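Local coordinates for protein OS-9 homolog (Saccharomyces cerevisiae, PDB 2YMA) that acts as an endoplasmic reticulum lectin that delivers misfolded glycoproteins for degradation and self-associates as a homodimer through its dimerization domain, at residues A[63-67]-A[68-72]. Numbering follows the deposited sequence.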
ATOM      1  N   ASN A  63       0.859  13.792 -12.017  1.00 59.71           N
ATOM      2  CA  ASN A  63      -0.044  14.178 -13.101  1.00 60.35           C
ATOM      3  C   ASN A  63       0.529  13.879 -14.474  1.00 54.36           C
ATOM      4  O   ASN A  63      -0.181  13.412 -15.357  1.00 47.69           O
ATOM      5  CB  ASN A  63      -0.433  15.647 -13.002  1.00 46.32           C
ATOM      6  CG  ASN A  63      -1.495  15.885 -11.952  1.00 62.80           C
ATOM      7  OD1 ASN A  63      -2.408  15.078 -11.787  1.00 68.42           O
ATOM      8  ND2 ASN A  63      -1.376  16.983 -11.227  1.00 68.65           N
ATOM      9  N   LYS A  64       1.819  14.139 -14.644  1.00 44.92           N
ATOM     10  CA  LYS A  64       2.485  13.853 -15.910  1.00 55.30           C
ATOM     11  C   LYS A  64       2.524  12.343 -16.164  1.00 47.26           C
ATOM     12  O   LYS A  64       2.235  11.874 -17.270  1.00 55.95           O
ATOM     13  CB  LYS A  64       3.911  14.441 -15.929  1.00 46.82           C
ATOM     14  CG  LYS A  64       4.648  14.236 -17.250  1.00 61.65           C
ATOM     15  CD  LYS A  64       4.872  15.552 -17.981  1.00 80.34           C
ATOM     16  CE  LYS A  64       6.191  15.510 -18.745  1.00106.36           C
ATOM     17  NZ  LYS A  64       6.582  16.840 -19.290  1.00118.85           N
ATOM     18  N   MET A  65       2.903  11.595 -15.131  1.00 44.51           N
ATOM     19  CA  MET A  65       2.935  10.140 -15.196  1.00 45.96           C
ATOM     20  C   MET A  65       1.590   9.613 -15.680  1.00 54.61           C
ATOM     21  O   MET A  65       1.527   8.746 -16.559  1.00 49.78           O
ATOM     22  CB  MET A  65       3.244   9.567 -13.820  1.00 49.23           C
ATOM     23  CG  MET A  65       3.298   8.056 -13.757  1.00 42.22           C
ATOM     24  SD  MET A  65       3.591   7.487 -12.049  1.00 49.22           S
ATOM     25  CE  MET A  65       1.966   7.761 -11.347  1.00 50.61           C
ATOM     26  N   LEU A  66       0.517  10.147 -15.103  1.00 43.57           N
ATOM     27  CA  LEU A  66      -0.840   9.767 -15.492  1.00 42.36           C
ATOM     28  C   LEU A  66      -1.216  10.164 -16.925  1.00 52.19           C
ATOM     29  O   LEU A  66      -1.816   9.363 -17.654  1.00 62.99           O
ATOM     30  CB  LEU A  66      -1.853  10.320 -14.489  1.00 44.22           C
ATOM     31  CG  LEU A  66      -1.727   9.659 -13.114  1.00 52.48           C
ATOM     32  CD1 LEU A  66      -2.570  10.369 -12.058  1.00 52.12           C
ATOM     33  CD2 LEU A  66      -2.096   8.196 -13.225  1.00 44.61           C
ATOM     34  N   SER A  67      -0.858  11.387 -17.320  1.00 58.19           N
ATOM     35  CA  SER A  67      -1.073  11.882 -18.685  1.00 64.53           C
ATOM     36  C   SER A  67      -0.406  10.983 -19.704  1.00 70.03           C
ATOM     37  O   SER A  67      -0.952  10.724 -20.778  1.00 76.93           O
ATOM     38  CB  SER A  67      -0.507  13.296 -18.835  1.00 55.72           C
ATOM     39  OG  SER A  67      -1.150  14.182 -17.935  1.00 94.83           O
ATOM     40  N   LEU A  68       0.789  10.522 -19.356  1.00 62.00           N
ATOM     41  CA  LEU A  68       1.559   9.653 -20.223  1.00 51.95           C
ATOM     42  C   LEU A  68       0.975   8.238 -20.295  1.00 56.24           C
ATOM     43  O   LEU A  68       1.341   7.450 -21.172  1.00 45.45           O
ATOM     44  CB  LEU A  68       3.028   9.636 -19.783  1.00 48.87           C
ATOM     45  CG  LEU A  68       3.776  10.954 -20.037  1.00 60.14           C
ATOM     46  CD1 LEU A  68       5.240  10.858 -19.659  1.00 52.15           C
ATOM     47  CD2 LEU A  68       3.637  11.345 -21.497  1.00 52.12           C
ATOM     48  N   ARG A  69       0.049   7.929 -19.387  1.00 50.51           N
ATOM     49  CA  ARG A  69      -0.537   6.591 -19.295  1.00 50.82           C
ATOM     50  C   ARG A  69       0.524   5.503 -19.070  1.00 56.05           C
ATOM     51  O   ARG A  69       0.434   4.410 -19.630  1.00 49.23           O
ATOM     52  CB  ARG A  69      -1.366   6.265 -20.545  1.00 58.16           C
ATOM     53  CG  ARG A  69      -2.725   6.945 -20.611  1.00 72.29           C
ATOM     54  CD  ARG A  69      -3.320   6.842 -22.020  1.00 91.07           C
ATOM     55  NE  ARG A  69      -3.090   8.044 -22.822  1.00112.03           N
ATOM     56  CZ  ARG A  69      -2.852   8.040 -24.130  1.00112.41           C
ATOM     57  NH1 ARG A  69      -2.803   6.893 -24.789  1.00105.25           N
ATOM     58  NH2 ARG A  69      -2.658   9.180 -24.775  1.00116.83           N
ATOM     59  N   LEU A  70       1.513   5.802 -18.234  1.00 53.88           N
ATOM     60  CA  LEU A  70       2.618   4.880 -17.994  1.00 49.53           C
ATOM     61  C   LEU A  70       2.236   3.695 -17.112  1.00 57.93           C
ATOM     62  O   LEU A  70       2.884   2.648 -17.158  1.00 57.40           O
ATOM     63  CB  LEU A  70       3.797   5.624 -17.356  1.00 47.08           C
ATOM     64  CG  LEU A  70       4.390   6.742 -18.204  1.00 52.74           C
ATOM     65  CD1 LEU A  70       5.525   7.389 -17.465  1.00 39.14           C
ATOM     66  CD2 LEU A  70       4.863   6.158 -19.528  1.00 49.58           C
ATOM     67  N   VAL A  71       1.209   3.846 -16.283  1.00 42.95           N
ATOM     68  CA  VAL A  71       0.909   2.755 -15.371  1.00 46.68           C
ATOM     69  C   VAL A  71      -0.372   2.022 -15.728  1.00 59.12           C
ATOM     70  O   VAL A  71      -1.391   2.616 -16.112  1.00 49.76           O
ATOM     71  CB  VAL A  71       0.939   3.141 -13.843  1.00 52.28           C
ATOM     72  CG1 VAL A  71       1.875   4.294 -13.553  1.00 38.87           C
ATOM     73  CG2 VAL A  71      -0.431   3.367 -13.306  1.00 49.55           C
ATOM     74  N   SER A  72      -0.293   0.705 -15.616  1.00 46.75           N
ATOM     75  CA  SER A  72      -1.434  -0.145 -15.872  1.00 52.36           C
ATOM     76  C   SER A  72      -1.707  -1.029 -14.652  1.00 45.34           C
ATOM     77  O   SER A  72      -0.785  -1.406 -13.911  1.00 42.88           O
ATOM     78  CB  SER A  72      -1.171  -1.008 -17.103  1.00 58.73           C
ATOM     79  OG  SER A  72      -0.081  -1.885 -16.875  1.00 54.70           O
TER
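With CG swung anti to the backbone N (chi1 180°) and the chain extended through chi2, M65 carries its sulfur to V71, turning only at the terminal methyl. V71 answers with a single branch: CG1 lies 3.9 Å from M65 SD and also borders CG and CE of the same side chain, the two side chains crossing at a slant. K64 likewise has CG anti to N (chi1 -177°), which puts CG, and no later atom of the chain, beside L68 CD1 at 4.2 Å. Beside these apolar contacts the backbone closes the helix. L68 N donates to K64 O at 2.9 Å. R69 then adopts positive phi (58°), and its N bonds to L66 O at 2.9 Å, the shorter bond of the Schellman pair. The other, a weak but straight bond of 3.4 Å from L70 N to M65 O, spans the turn, and CB and CG of L70 rest against that same oxygen. One turn back, S67 OG adds a 2.9 Å bond to N63 O, which S67 N also grips from the opposite face of the carbonyl plane. M65 and L70 both continue onto F25 of strand 23-28, while V71 pairs through its backbone with L79 and L70 O accepts from R27. The positive phi of R69 and the two bonds back into the last turn form a Schellman motif, here ending helix 52-67 of the Yos9 dimerization domain and turning the chain into the loop that leads to strand 84-92.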